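Local coordinates for protein putative beta-glucosidase (Bifidobacterium adolescentis, PDB 5WAB) that hydrolyses beta-glucosidic bonds as a family 3 glycoside hydrolase, and probably also releases terminal arabinopyranosyl units from ginsenosides, at residues M41-S52 with S65-L77; E582-A594 with E640-S652. All blocks are in the same frame, centred on the assembly; numbering follows the deposited sequence.

Interaction 1. Residues M41-S52 with S65-L77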
loop_
_atom_site.group_PDB
_atom_site.type_symbol
_atom_site.label_atom_id
_atom_site.label_comp_id
_atom_site.label_asym_id
_atom_site.label_seq_id
_atom_site.Cartn_x
_atom_site.Cartn_y
_atom_site.Cartn_z
ATOM N N MET A 41 -18.998 12.743 11.908
ATOM C CA MET A 41 -18.360 13.127 10.656
ATOM C C MET A 41 -17.441 12.022 10.150
ATOM O O MET A 41 -16.725 11.378 10.922
ATOM C CB MET A 41 -17.554 14.419 10.824
ATOM C CG MET A 41 -16.814 14.849 9.555
ATOM S SD MET A 41 -15.767 16.316 9.722
ATOM C CE MET A 41 -16.989 17.601 9.989
ATOM N N ILE A 42 -17.483 11.807 8.841
ATOM C CA ILE A 42 -16.618 10.879 8.126
ATOM C C ILE A 42 -15.817 11.706 7.129
ATOM O O ILE A 42 -16.393 12.543 6.423
ATOM C CB ILE A 42 -17.452 9.783 7.425
ATOM C CG1 ILE A 42 -17.482 8.510 8.262
ATOM C CG2 ILE A 42 -16.957 9.487 6.034
ATOM C CD1 ILE A 42 -18.083 8.703 9.621
ATOM N N THR A 43 -14.496 11.504 7.088
ATOM C CA THR A 43 -13.666 12.282 6.171
ATOM C C THR A 43 -12.402 11.514 5.800
ATOM O O THR A 43 -12.002 10.560 6.472
ATOM C CB THR A 43 -13.288 13.654 6.749
ATOM O OG1 THR A 43 -12.548 14.392 5.771
ATOM C CG2 THR A 43 -12.429 13.502 7.990
ATOM N N ASP A 44 -11.772 11.969 4.722
ATOM C CA ASP A 44 -10.624 11.297 4.127
ATOM C C ASP A 44 -9.391 11.336 5.019
ATOM O O ASP A 44 -9.281 12.123 5.965
ATOM C CB ASP A 44 -10.269 11.923 2.781
ATOM C CG ASP A 44 -11.022 11.301 1.648
ATOM O OD1 ASP A 44 -11.151 10.061 1.650
ATOM O OD2 ASP A 44 -11.509 12.044 0.772
ATOM N N GLY A 45 -8.443 10.469 4.679
ATOM C CA GLY A 45 -7.135 10.514 5.267
ATOM C C GLY A 45 -6.396 9.196 5.337
ATOM O O GLY A 45 -6.165 8.660 6.420
ATOM N N PRO A 46 -5.994 8.648 4.187
ATOM C CA PRO A 46 -5.135 7.453 4.231
ATOM C C PRO A 46 -3.762 7.754 4.801
ATOM O O PRO A 46 -3.107 6.855 5.344
ATOM C CB PRO A 46 -5.057 7.012 2.761
ATOM C CG PRO A 46 -6.174 7.741 2.076
ATOM C CD PRO A 46 -6.325 9.030 2.806
ATOM N N HIS A 47 -3.300 8.997 4.690
ATOM C CA HIS A 47 -2.041 9.408 5.294
ATOM C C HIS A 47 -2.203 10.696 6.095
ATOM O O HIS A 47 -1.282 11.515 6.157
ATOM C CB HIS A 47 -0.945 9.547 4.235
ATOM C CG HIS A 47 -1.301 10.466 3.109
ATOM N ND1 HIS A 47 -1.751 10.006 1.890
ATOM C CD2 HIS A 47 -1.272 11.817 3.013
ATOM C CE1 HIS A 47 -1.980 11.033 1.090
ATOM N NE2 HIS A 47 -1.699 12.144 1.749
ATOM N N GLY A 48 -3.355 10.885 6.725
ATOM C CA GLY A 48 -3.572 12.021 7.605
ATOM C C GLY A 48 -4.956 12.630 7.498
ATOM O O GLY A 48 -5.592 12.613 6.448
ATOM N N LEU A 49 -5.422 13.208 8.601
ATOM C CA LEU A 49 -6.745 13.820 8.637
ATOM C C LEU A 49 -6.857 14.932 7.604
ATOM O O LEU A 49 -6.042 15.859 7.577
ATOM C CB LEU A 49 -7.015 14.382 10.029
ATOM C CG LEU A 49 -8.325 15.145 10.204
ATOM C CD1 LEU A 49 -9.504 14.233 9.948
ATOM C CD2 LEU A 49 -8.398 15.743 11.589
ATOM N N ARG A 50 -7.868 14.836 6.743
ATOM C CA ARG A 50 -8.165 15.869 5.750
ATOM C C ARG A 50 -9.612 16.292 5.960
ATOM O O ARG A 50 -10.517 15.826 5.266
ATOM C CB ARG A 50 -7.922 15.367 4.330
ATOM N N LYS A 51 -9.816 17.194 6.916
ATOM C CA LYS A 51 -11.131 17.726 7.231
ATOM C C LYS A 51 -11.365 18.994 6.405
ATOM O O LYS A 51 -10.614 19.296 5.476
ATOM C CB LYS A 51 -11.207 17.986 8.735
ATOM C CG LYS A 51 -12.585 18.139 9.333
ATOM C CD LYS A 51 -12.461 18.541 10.784
ATOM C CE LYS A 51 -13.807 18.907 11.381
ATOM N NZ LYS A 51 -13.655 19.398 12.777
ATOM N N SER A 52 -12.390 19.767 6.750
ATOM C CA SER A 52 -12.713 20.985 6.016
ATOM C C SER A 52 -13.548 21.950 6.862
ATOM O O SER A 52 -13.035 22.649 7.738
ATOM C CB SER A 52 -13.447 20.648 4.720
ATOM O OG SER A 52 -13.916 21.824 4.089
ATOM N N SER A 65 -8.626 20.845 4.885
ATOM C CA SER A 65 -7.989 22.153 4.984
ATOM C C SER A 65 -7.781 22.559 6.443
ATOM O O SER A 65 -7.116 23.554 6.724
ATOM C CB SER A 65 -8.823 23.208 4.255
ATOM O OG SER A 65 -8.852 22.952 2.862
ATOM N N VAL A 66 -8.358 21.798 7.367
ATOM C CA VAL A 66 -8.039 21.987 8.787
ATOM C C VAL A 66 -6.609 21.518 9.025
ATOM O O VAL A 66 -6.260 20.394 8.621
ATOM C CB VAL A 66 -9.027 21.214 9.668
ATOM C CG1 VAL A 66 -8.556 21.205 11.116
ATOM C CG2 VAL A 66 -10.418 21.812 9.570
ATOM N N PRO A 67 -5.760 22.309 9.683
ATOM C CA PRO A 67 -4.345 21.924 9.835
ATOM C C PRO A 67 -4.187 20.581 10.527
ATOM O O PRO A 67 -4.677 20.369 11.636
ATOM C CB PRO A 67 -3.759 23.066 10.672
ATOM C CG PRO A 67 -4.659 24.228 10.402
ATOM C CD PRO A 67 -6.033 23.641 10.249
ATOM N N ALA A 68 -3.500 19.667 9.850
ATOM C CA ALA A 68 -3.253 18.336 10.382
ATOM C C ALA A 68 -1.884 17.872 9.911
ATOM O O ALA A 68 -1.294 18.444 8.992
ATOM C CB ALA A 68 -4.346 17.349 9.958
ATOM N N THR A 69 -1.384 16.820 10.552
ATOM C CA THR A 69 -0.097 16.254 10.173
ATOM C C THR A 69 -0.232 15.480 8.868
ATOM O O THR A 69 -1.021 14.533 8.775
ATOM C CB THR A 69 0.432 15.346 11.277
ATOM O OG1 THR A 69 0.605 16.114 12.475
ATOM C CG2 THR A 69 1.770 14.721 10.859
ATOM N N CYS A 70 0.533 15.882 7.858
ATOM C CA CYS A 70 0.543 15.186 6.576
ATOM C C CYS A 70 1.619 14.111 6.647
ATOM O O CYS A 70 2.809 14.394 6.494
ATOM C CB CYS A 70 0.781 16.164 5.430
ATOM S SG CYS A 70 0.770 15.413 3.775
ATOM N N PHE A 71 1.205 12.876 6.889
ATOM C CA PHE A 71 2.152 11.776 6.926
ATOM C C PHE A 71 2.553 11.381 5.508
ATOM O O PHE A 71 1.864 11.720 4.542
ATOM C CB PHE A 71 1.540 10.589 7.664
ATOM C CG PHE A 71 1.248 10.870 9.105
ATOM C CD1 PHE A 71 2.230 10.717 10.068
ATOM C CD2 PHE A 71 -0.011 11.289 9.499
ATOM C CE1 PHE A 71 1.966 10.982 11.396
ATOM C CE2 PHE A 71 -0.281 11.555 10.825
ATOM C CZ PHE A 71 0.709 11.400 11.775
ATOM N N PRO A 72 3.666 10.670 5.346
ATOM C CA PRO A 72 4.062 10.241 4.006
ATOM C C PRO A 72 2.995 9.352 3.399
ATOM O O PRO A 72 2.464 8.459 4.078
ATOM C CB PRO A 72 5.371 9.469 4.245
ATOM C CG PRO A 72 5.366 9.131 5.698
ATOM C CD PRO A 72 4.665 10.275 6.357
ATOM N N PRO A 73 2.617 9.604 2.144
ATOM C CA PRO A 73 1.707 8.693 1.447
ATOM C C PRO A 73 2.256 7.277 1.414
ATOM O O PRO A 73 3.459 7.041 1.521
ATOM C CB PRO A 73 1.615 9.291 0.042
ATOM C CG PRO A 73 1.849 10.754 0.263
ATOM C CD PRO A 73 2.864 10.836 1.374
ATOM N N ALA A 74 1.338 6.326 1.245
ATOM C CA ALA A 74 1.686 4.916 1.386
ATOM C C ALA A 74 2.761 4.478 0.394
ATOM O O ALA A 74 3.554 3.584 0.707
ATOM C CB ALA A 74 0.428 4.060 1.241
ATOM N N ALA A 75 2.808 5.082 -0.798
ATOM C CA ALA A 75 3.848 4.725 -1.762
ATOM C C ALA A 75 5.239 4.935 -1.185
ATOM O O ALA A 75 6.198 4.283 -1.616
ATOM C CB ALA A 75 3.690 5.528 -3.050
ATOM N N GLY A 76 5.371 5.861 -0.241
ATOM C CA GLY A 76 6.612 6.053 0.477
ATOM C C GLY A 76 6.686 5.187 1.716
ATOM O O GLY A 76 7.671 4.471 1.918
ATOM N N LEU A 77 5.639 5.230 2.546
ATOM C CA LEU A 77 5.671 4.518 3.819
ATOM C C LEU A 77 5.786 3.012 3.636
ATOM O O LEU A 77 6.306 2.327 4.523
ATOM C CB LEU A 77 4.423 4.851 4.645
ATOM C CG LEU A 77 4.479 4.470 6.128
ATOM C CD1 LEU A 77 5.747 5.028 6.761
ATOM C CD2 LEU A 77 3.264 4.989 6.868
HETATM O O HOH W 1 -1.654 7.401 1.649
HETATM O O HOH W 2 -7.734 18.364 8.492
#
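Pro-73 sets its CG over one face of the His-47 imidazole, where the loop after strand 41-44 runs beside the one leading to helix 74-77. The histidine side chain can be followed outward. CB lies 3.6 Å from Pro-72 O, and CG is nearest Phe-71 O. With CG set between the backbone N and the carbonyl carbon, chi1 55° lays the imidazole against Pro-73. The proline CG stands 4.0 Å from the ring centroid, only 10° off the normal, a CH-pi contact. CD2 also leans on Phe-71 O, CE1 and NE2 reach Pro-73 CG, and ND1 pairs with a water 2.6 Å away in the ring plane; that water accepts from Ala-74 N at the start of helix 74-77. Were His-47 replaced by an alanine, Pro-73 CG would probably lose the ring face beneath it and the water its imidazole partner.

The backbone is tied at both ends of the contact. Phe-71 N donates to His-47 O at 2.9 Å, while the same oxygen sits at the edge of the Phe-71 ring, whose phenyl packs on helix 83-99. Farther along, Ser-65 N bonds to Lys-51 O, and a second water joins Lys-51 N to Val-66 O (2.9 and 2.5 Å). Val-66 CG2 rests on the Lys-51 chain, whose amine goes on to Glu-100 in a salt bridge. Ala-68 CB fits against Leu-49 CB at 4.0 Å. The chemistry thus implies an irregular pairing of loops, in which waters and a few main-chain bonds replace regular strand bonding and one imidazole is fixed by proline and water together.

Interaction 2. Residues E582-A594 with E640-S652; sequences ETVQVYVAPGKAA and EAGEYTVEVGTSS
Val-586 and Val-646 interlock on one face of an antiparallel strand pair, CG1 to CG1 at 3.8 Å, and Val-584 CG1 meets Val-648 CG1 in the same way. These CG1 branches lean diagonally across the pair, each past the residue directly opposite and into the gap beside it; strands 551-560 and 615-622 pack on this valine face as the facing layer of the Fn3-like sandwich. Toward the strand end the face broadens: Pro-590 CB presses obliquely on the Tyr-644 ring at CD2 (3.7 Å), with Val-588 CG1 beside it.

The other face carries Gln-585, Tyr-587, Ala-589, Thr-645 and Glu-647. Tyr-587 reaches past the corner at Gly-649 and Thr-650 to Ser-652, its OH 3.3 Å from Ser-652 CB and donating to Gln-585 OE1 at 2.7 Å. Its ring stacks on His-600, which also binds Glu-647 OE1, and the Glu-647 carboxylate reaches over Ala-589 CB, where the short side chain leaves room.

The two ends of the pair differ. At one, Thr-650 CG2 pokes against the Glu-582 carboxylate, whose charge is met by Lys-493; at the other, Glu-640 OE1, bonded also to Tyr-629 OH, takes Ala-594 N by its syn lone pair at 3.2 Å.

Three pairs of backbone bonds hold the register, Glu-647 N to Tyr-587 O being almost straight (178°). The chemistry implies a two-sided sheet, oily where it meets its partner layer and more polar on the reverse, where Glu-647 pairs with His-600 and Tyr-587 with Gln-585.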
loop_
_atom_site.group_PDB
_atom_site.type_symbol
_atom_site.label_atom_id
_atom_site.label_comp_id
_atom_site.label_asym_id
_atom_site.label_seq_id
_atom_site.Cartn_x
_atom_site.Cartn_y
_atom_site.Cartn_z
ATOM N N GLU A 582 18.123 -3.545 8.850
ATOM C CA GLU A 582 18.055 -4.478 7.735
ATOM C C GLU A 582 16.710 -5.183 7.760
ATOM O O GLU A 582 16.193 -5.510 8.832
ATOM C CB GLU A 582 19.197 -5.506 7.811
ATOM C CG GLU A 582 19.189 -6.583 6.733
ATOM C CD GLU A 582 19.396 -6.030 5.338
ATOM O OE1 GLU A 582 20.558 -5.990 4.879
ATOM O OE2 GLU A 582 18.397 -5.624 4.707
ATOM N N THR A 583 16.139 -5.413 6.584
ATOM C CA THR A 583 14.846 -6.072 6.470
ATOM C C THR A 583 15.049 -7.437 5.827
ATOM O O THR A 583 15.244 -7.535 4.611
ATOM C CB THR A 583 13.866 -5.223 5.666
ATOM O OG1 THR A 583 13.652 -3.984 6.348
ATOM C CG2 THR A 583 12.534 -5.950 5.515
ATOM N N VAL A 584 14.980 -8.486 6.643
ATOM C CA VAL A 584 15.121 -9.854 6.160
ATOM C C VAL A 584 13.795 -10.303 5.566
ATOM O O VAL A 584 12.725 -10.045 6.129
ATOM C CB VAL A 584 15.568 -10.787 7.299
ATOM C CG1 VAL A 584 15.680 -12.225 6.807
ATOM C CG2 VAL A 584 16.891 -10.313 7.885
ATOM N N GLN A 585 13.862 -10.981 4.422
ATOM C CA GLN A 585 12.681 -11.364 3.665
ATOM C C GLN A 585 12.688 -12.867 3.434
ATOM O O GLN A 585 13.737 -13.459 3.168
ATOM C CB GLN A 585 12.623 -10.608 2.320
ATOM C CG GLN A 585 12.835 -9.102 2.476
ATOM C CD GLN A 585 13.045 -8.370 1.163
ATOM O OE1 GLN A 585 12.613 -8.822 0.103
ATOM N NE2 GLN A 585 13.710 -7.221 1.234
ATOM N N VAL A 586 11.513 -13.479 3.541
ATOM C CA VAL A 586 11.344 -14.915 3.352
ATOM C C VAL A 586 10.412 -15.130 2.170
ATOM O O VAL A 586 9.311 -14.567 2.131
ATOM C CB VAL A 586 10.791 -15.603 4.615
ATOM C CG1 VAL A 586 10.493 -17.073 4.332
ATOM C CG2 VAL A 586 11.769 -15.464 5.769
ATOM N N TYR A 587 10.866 -15.921 1.201
ATOM C CA TYR A 587 10.077 -16.303 0.041
ATOM C C TYR A 587 9.865 -17.810 0.040
ATOM O O TYR A 587 10.684 -18.566 0.566
ATOM C CB TYR A 587 10.766 -15.866 -1.263
ATOM C CG TYR A 587 10.915 -14.368 -1.403
ATOM C CD1 TYR A 587 11.944 -13.689 -0.769
ATOM C CD2 TYR A 587 10.035 -13.637 -2.186
ATOM C CE1 TYR A 587 12.079 -12.325 -0.893
ATOM C CE2 TYR A 587 10.164 -12.275 -2.316
ATOM C CZ TYR A 587 11.186 -11.623 -1.667
ATOM O OH TYR A 587 11.312 -10.262 -1.799
ATOM N N VAL A 588 8.751 -18.249 -0.537
ATOM C CA VAL A 588 8.468 -19.671 -0.697
ATOM C C VAL A 588 8.518 -19.991 -2.182
ATOM O O VAL A 588 7.754 -19.422 -2.971
ATOM C CB VAL A 588 7.114 -20.064 -0.088
ATOM C CG1 VAL A 588 6.717 -21.461 -0.541
ATOM C CG2 VAL A 588 7.187 -20.001 1.434
ATOM N N ALA A 589 9.415 -20.903 -2.559
ATOM C CA ALA A 589 9.579 -21.315 -3.950
ATOM C C ALA A 589 9.040 -22.729 -4.111
ATOM O O ALA A 589 9.734 -23.702 -3.775
ATOM C CB ALA A 589 11.048 -21.246 -4.379
ATOM N N PRO A 590 7.825 -22.897 -4.618
ATOM C CA PRO A 590 7.230 -24.229 -4.701
ATOM C C PRO A 590 7.714 -24.991 -5.920
ATOM O O PRO A 590 8.132 -24.418 -6.929
ATOM C CB PRO A 590 5.730 -23.933 -4.800
ATOM C CG PRO A 590 5.687 -22.620 -5.517
ATOM C CD PRO A 590 6.895 -21.845 -5.063
ATOM N N GLY A 591 7.644 -26.314 -5.809
ATOM C CA GLY A 591 7.934 -27.168 -6.936
ATOM C C GLY A 591 6.807 -27.186 -7.945
ATOM O O GLY A 591 5.802 -26.489 -7.815
ATOM N N LYS A 592 7.019 -27.967 -9.007
ATOM C CA LYS A 592 6.022 -28.104 -10.059
ATOM C C LYS A 592 4.692 -28.545 -9.461
ATOM O O LYS A 592 4.624 -29.540 -8.737
ATOM C CB LYS A 592 6.499 -29.105 -11.116
ATOM C CG LYS A 592 5.503 -29.294 -12.253
ATOM C CD LYS A 592 5.259 -27.994 -13.007
ATOM C CE LYS A 592 4.219 -28.138 -14.119
ATOM N NZ LYS A 592 4.616 -29.121 -15.177
ATOM N N ALA A 593 3.634 -27.805 -9.778
ATOM C CA ALA A 593 2.312 -28.031 -9.212
ATOM C C ALA A 593 1.291 -28.245 -10.321
ATOM O O ALA A 593 1.571 -28.049 -11.507
ATOM C CB ALA A 593 1.881 -26.859 -8.318
ATOM N N ALA A 594 0.083 -28.646 -9.917
ATOM C CA ALA A 594 -1.000 -28.856 -10.866
ATOM C C ALA A 594 -1.492 -27.559 -11.483
ATOM O O ALA A 594 -2.232 -27.606 -12.470
ATOM C CB ALA A 594 -2.169 -29.574 -10.190
ATOM N N GLU A 640 -0.384 -28.659 -1.784
ATOM C CA GLU A 640 -0.038 -29.840 -2.558
ATOM C C GLU A 640 1.193 -30.519 -1.965
ATOM O O GLU A 640 2.151 -29.853 -1.563
ATOM C CB GLU A 640 0.199 -29.428 -4.013
ATOM C CG GLU A 640 0.069 -30.525 -5.042
ATOM C CD GLU A 640 0.183 -29.995 -6.459
ATOM O OE1 GLU A 640 -0.557 -29.049 -6.805
ATOM O OE2 GLU A 640 1.020 -30.513 -7.224
ATOM N N ALA A 641 1.160 -31.847 -1.908
ATOM C CA ALA A 641 2.295 -32.593 -1.383
ATOM C C ALA A 641 3.516 -32.405 -2.269
ATOM O O ALA A 641 3.412 -32.366 -3.498
ATOM C CB ALA A 641 1.961 -34.078 -1.280
ATOM N N GLY A 642 4.670 -32.267 -1.642
ATOM C CA GLY A 642 5.917 -32.158 -2.364
ATOM C C GLY A 642 6.880 -31.238 -1.640
ATOM O O GLY A 642 6.667 -30.855 -0.493
ATOM N N GLU A 643 7.941 -30.873 -2.352
ATOM C CA GLU A 643 9.003 -30.064 -1.777
ATOM C C GLU A 643 8.749 -28.585 -2.040
ATOM O O GLU A 643 8.289 -28.196 -3.118
ATOM C CB GLU A 643 10.356 -30.482 -2.343
ATOM C CG GLU A 643 10.613 -31.965 -2.209
ATOM C CD GLU A 643 11.987 -32.357 -2.683
ATOM O OE1 GLU A 643 12.481 -31.712 -3.625
ATOM O OE2 GLU A 643 12.553 -33.334 -2.147
ATOM N N TYR A 644 9.049 -27.768 -1.039
ATOM C CA TYR A 644 8.936 -26.322 -1.129
ATOM C C TYR A 644 10.250 -25.728 -0.657
ATOM O O TYR A 644 10.757 -26.103 0.404
ATOM C CB TYR A 644 7.783 -25.784 -0.275
ATOM C CG TYR A 644 6.411 -26.249 -0.705
ATOM C CD1 TYR A 644 5.939 -27.505 -0.357
ATOM C CD2 TYR A 644 5.580 -25.425 -1.453
ATOM C CE1 TYR A 644 4.686 -27.930 -0.742
ATOM C CE2 TYR A 644 4.323 -25.843 -1.842
ATOM C CZ TYR A 644 3.886 -27.097 -1.480
ATOM O OH TYR A 644 2.642 -27.526 -1.864
ATOM N N THR A 645 10.798 -24.805 -1.438
ATOM C CA THR A 645 12.059 -24.168 -1.090
ATOM C C THR A 645 11.772 -22.881 -0.330
ATOM O O THR A 645 11.031 -22.018 -0.815
ATOM C CB THR A 645 12.895 -23.871 -2.335
ATOM O OG1 THR A 645 13.313 -25.098 -2.945
ATOM C CG2 THR A 645 14.123 -23.071 -1.951
ATOM N N VAL A 646 12.325 -22.771 0.873
ATOM C CA VAL A 646 12.242 -21.555 1.669
ATOM C C VAL A 646 13.506 -20.747 1.413
ATOM O O VAL A 646 14.620 -21.246 1.615
ATOM C CB VAL A 646 12.075 -21.868 3.163
ATOM C CG1 VAL A 646 12.016 -20.585 3.960
ATOM C CG2 VAL A 646 10.822 -22.694 3.386
ATOM N N GLU A 647 13.339 -19.516 0.937
ATOM C CA GLU A 647 14.446 -18.623 0.635
ATOM C C GLU A 647 14.506 -17.512 1.673
ATOM O O GLU A 647 13.481 -16.917 2.020
ATOM C CB GLU A 647 14.302 -18.021 -0.765
ATOM C CG GLU A 647 14.220 -19.062 -1.874
ATOM C CD GLU A 647 13.804 -18.469 -3.207
ATOM O OE1 GLU A 647 13.235 -17.356 -3.212
ATOM O OE2 GLU A 647 14.032 -19.125 -4.249
ATOM N N VAL A 648 15.711 -17.218 2.151
ATOM C CA VAL A 648 15.941 -16.162 3.129
ATOM C C VAL A 648 16.939 -15.185 2.530
ATOM O O VAL A 648 17.990 -15.594 2.023
ATOM C CB VAL A 648 16.453 -16.724 4.468
ATOM C CG1 VAL A 648 16.630 -15.604 5.480
ATOM C CG2 VAL A 648 15.505 -17.785 4.996
ATOM N N GLY A 649 16.606 -13.906 2.569
ATOM C CA GLY A 649 17.481 -12.912 1.994
ATOM C C GLY A 649 17.062 -11.507 2.354
ATOM O O GLY A 649 16.288 -11.286 3.288
ATOM N N THR A 650 17.607 -10.550 1.606
ATOM C CA THR A 650 17.320 -9.139 1.826
ATOM C C THR A 650 16.674 -8.496 0.608
ATOM O O THR A 650 16.530 -7.268 0.565
ATOM C CB THR A 650 18.599 -8.398 2.216
ATOM O OG1 THR A 650 19.599 -8.618 1.219
ATOM C CG2 THR A 650 19.109 -8.926 3.545
ATOM N N SER A 651 16.252 -9.303 -0.362
ATOM C CA SER A 651 15.690 -8.866 -1.630
ATOM C C SER A 651 15.134 -10.093 -2.338
ATOM O O SER A 651 15.571 -11.217 -2.085
ATOM C CB SER A 651 16.744 -8.164 -2.491
ATOM O OG SER A 651 16.269 -7.879 -3.790
ATOM N N SER A 652 14.199 -9.857 -3.264
ATOM C CA SER A 652 13.683 -10.942 -4.093
ATOM C C SER A 652 14.742 -11.522 -5.021
ATOM O O SER A 652 14.542 -12.614 -5.561
ATOM C CB SER A 652 12.484 -10.456 -4.909
ATOM O OG SER A 652 12.864 -9.417 -5.794
#

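Two ways of joining distant chain segments appear in one enzyme. Interaction 1 belongs to the N-terminal TIM-barrel-type domain, following strand 41-44 at the edge of the parallel sheet; interaction 2 pairs the two inner strands of a four-stranded sheet in the Fn3-like domain. Their centres lie about 36 Å apart on opposite sides of the chain's centre, and their nearest atoms about 10 Å apart, without touching. The first relies on loops, waters and a proline-imidazole contact, the second on regular strand pairing. Asp-44, in the first segment of interaction 1, binds a glycerol probably from the crystallisation liquor, which is consistent with interaction 1 lying near the sugar-binding side of the barrel.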